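Local coordinates for protein phosphoacetylglucosamine mutase (PDB 5O9X) that interconverts the 6-phosphate and 1-phosphate of N-acetylglucosamine, a step on the route to UDP-N-acetylglucosamine, at residues A[164-169]-A[186-191]. The protein carries 1 engineered substitution. Residues are numbered along the deposited sequence; the frame is centred on the assembly and turned at random.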
loop_
_atom_site.group_PDB
_atom_site.type_symbol
_atom_site.label_atom_id
_atom_site.label_comp_id
_atom_site.label_asym_id
_atom_site.label_seq_id
_atom_site.Cartn_x
_atom_site.Cartn_y
_atom_site.Cartn_z
ATOM N N THR A 164 0.674 -4.791 7.901
ATOM C CA THR A 164 -0.282 -5.164 6.866
ATOM C C THR A 164 0.260 -6.238 5.923
ATOM O O THR A 164 -0.433 -7.203 5.658
ATOM C CB THR A 164 -0.788 -3.884 6.189
ATOM O OG1 THR A 164 -1.590 -3.179 7.162
ATOM C CG2 THR A 164 -1.689 -4.188 4.948
ATOM N N PRO A 165 1.459 -6.047 5.361
ATOM C CA PRO A 165 1.935 -7.063 4.419
ATOM C C PRO A 165 2.166 -8.432 5.083
ATOM O O PRO A 165 1.972 -9.448 4.418
ATOM C CB PRO A 165 3.316 -6.517 3.975
ATOM C CG PRO A 165 3.250 -5.055 4.202
ATOM C CD PRO A 165 2.287 -4.815 5.338
ATOM N N GLN A 166 2.554 -8.465 6.374
ATOM C CA GLN A 166 2.602 -9.802 7.101
ATOM C C GLN A 166 1.265 -10.520 7.065
ATOM O O GLN A 166 1.236 -11.752 6.798
ATOM C CB GLN A 166 3.078 -9.683 8.529
ATOM C CG GLN A 166 4.579 -9.470 8.565
ATOM C CD GLN A 166 5.064 -9.253 10.002
ATOM O OE1 GLN A 166 4.324 -8.717 10.893
ATOM N NE2 GLN A 166 6.300 -9.681 10.250
ATOM N N LEU A 167 0.180 -9.789 7.350
ATOM C CA LEU A 167 -1.149 -10.402 7.295
ATOM C C LEU A 167 -1.472 -10.918 5.842
ATOM O O LEU A 167 -1.918 -12.055 5.673
ATOM C CB LEU A 167 -2.234 -9.434 7.928
ATOM C CG LEU A 167 -3.500 -10.258 7.793
ATOM C CD1 LEU A 167 -3.793 -11.359 8.814
ATOM C CD2 LEU A 167 -4.681 -9.499 7.282
ATOM N N HIS A 168 -1.287 -10.079 4.787
ATOM C CA HIS A 168 -1.480 -10.576 3.396
ATOM C C HIS A 168 -0.642 -11.845 3.072
ATOM O O HIS A 168 -1.110 -12.812 2.386
ATOM C CB HIS A 168 -1.016 -9.474 2.440
ATOM C CG HIS A 168 -2.023 -8.403 2.223
ATOM N ND1 HIS A 168 -2.316 -7.450 3.170
ATOM C CD2 HIS A 168 -2.822 -8.139 1.151
ATOM C CE1 HIS A 168 -3.195 -6.597 2.663
ATOM N NE2 HIS A 168 -3.549 -7.020 1.458
ATOM N N TYR A 169 0.605 -11.840 3.526
ATOM C CA TYR A 169 1.518 -13.007 3.405
ATOM C C TYR A 169 0.922 -14.260 4.064
ATOM O O TYR A 169 0.914 -15.329 3.441
ATOM C CB TYR A 169 2.947 -12.680 3.989
ATOM C CG TYR A 169 3.761 -13.885 4.258
ATOM C CD1 TYR A 169 4.662 -14.398 3.233
ATOM C CD2 TYR A 169 3.659 -14.581 5.463
ATOM C CE1 TYR A 169 5.439 -15.530 3.480
ATOM C CE2 TYR A 169 4.418 -15.733 5.682
ATOM C CZ TYR A 169 5.287 -16.207 4.695
ATOM O OH TYR A 169 6.048 -17.377 4.930
ATOM N N PRO A 186 2.945 -20.229 7.213
ATOM C CA PRO A 186 1.970 -19.130 7.493
ATOM C C PRO A 186 2.121 -18.536 8.874
ATOM O O PRO A 186 1.169 -18.435 9.639
ATOM C CB PRO A 186 0.634 -19.836 7.339
ATOM C CG PRO A 186 0.918 -21.261 7.811
ATOM C CD PRO A 186 2.358 -21.565 7.496
ATOM N N THR A 187 3.347 -18.133 9.211
ATOM C CA THR A 187 3.653 -17.579 10.503
ATOM C C THR A 187 4.595 -16.414 10.289
ATOM O O THR A 187 5.255 -16.245 9.218
ATOM C CB THR A 187 4.413 -18.578 11.397
ATOM O OG1 THR A 187 5.654 -18.829 10.728
ATOM C CG2 THR A 187 3.617 -19.948 11.574
ATOM N N GLU A 188 4.696 -15.627 11.334
ATOM C CA GLU A 188 5.598 -14.498 11.329
ATOM C C GLU A 188 7.036 -14.945 11.129
ATOM O O GLU A 188 7.773 -14.309 10.370
ATOM C CB GLU A 188 5.400 -13.769 12.667
ATOM C CG GLU A 188 5.754 -12.345 12.586
ATOM C CD GLU A 188 5.470 -11.597 13.871
ATOM O OE1 GLU A 188 4.335 -11.741 14.401
ATOM O OE2 GLU A 188 6.425 -10.934 14.329
ATOM N N GLN A 189 7.462 -16.039 11.819
ATOM C CA GLN A 189 8.822 -16.612 11.517
ATOM C C GLN A 189 8.976 -16.978 10.035
ATOM O O GLN A 189 10.038 -16.780 9.470
ATOM C CB GLN A 189 9.024 -17.899 12.332
ATOM C CG GLN A 189 10.425 -18.505 12.219
ATOM C CD GLN A 189 10.654 -19.665 13.226
ATOM O OE1 GLN A 189 10.124 -19.666 14.309
ATOM N NE2 GLN A 189 11.457 -20.629 12.846
ATOM N N GLY A 190 7.935 -17.591 9.408
ATOM C CA GLY A 190 8.033 -18.010 8.034
ATOM C C GLY A 190 8.226 -16.789 7.107
ATOM O O GLY A 190 9.022 -16.808 6.147
ATOM N N TYR A 191 7.513 -15.727 7.421
ATOM C CA TYR A 191 7.692 -14.416 6.676
ATOM C C TYR A 191 9.154 -13.926 6.723
ATOM O O TYR A 191 9.745 -13.648 5.668
ATOM C CB TYR A 191 6.737 -13.382 7.274
ATOM C CG TYR A 191 6.927 -11.960 6.786
ATOM C CD1 TYR A 191 6.259 -11.538 5.650
ATOM C CD2 TYR A 191 7.800 -11.051 7.463
ATOM C CE1 TYR A 191 6.411 -10.232 5.185
ATOM C CE2 TYR A 191 8.012 -9.749 6.960
ATOM C CZ TYR A 191 7.319 -9.357 5.847
ATOM O OH TYR A 191 7.464 -8.097 5.332
#
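Tyr191 reaches into the angle between Gln166 and Tyr169 and touches each with a different part of its ring. Against Tyr169 it forms a T-shaped pair: the Tyr191 edge is directed at the Tyr169 face, with centroids 5.4 Å apart and planes at 81°. The nearest approach of this edge is Tyr191 CD1 to Tyr169 CG, 3.7 Å. Backbone packing extends the same contact, since Tyr191 CA lies over the Tyr169 ring, 3.9 Å from its centroid and displaced toward the rim. Both tyrosines hold CG anti to the backbone N (chi1 163° for Tyr169, 171° for Tyr191), a setting that carries each ring into the gap between the helices.

The face of Tyr191 is used by Gln166. Gln166 CG stands almost exactly on the normal of the Tyr191 ring, 3.6 Å from its centroid, a CH-pi contact; the amide beyond is turned nearly perpendicular to the ring and brings Gln166 NE2 to 3.4 Å from Tyr191 CD2. NE2 also packs on the aliphatic part of Glu188, while Tyr192 OH is hydrogen-bonded to both Gln166 NE2 and Glu188 OE2.

No hydrogen bond links the two segments. Tyr169 OH comes close to Gly190 C, at 3.1 Å, but its angles to the nearby backbone N and O are poor, and it bonds instead to Glu185 O. The second helix begins beside this hydroxyl, N-capped by Thr187, whose OG1 accepts from Gly190 N at 2.9 Å.

The contact thus joins the starts of helices 164-176 and 188-202, from the family's first and second domains, where these two meet. Tyr191 OH is hydrogen-bonded to Asp427 OD2, Lys224 of helix 221-231 forms a salt bridge with Glu188, and Leu167 and His168 carry helix 164-176 onto strand 75-81.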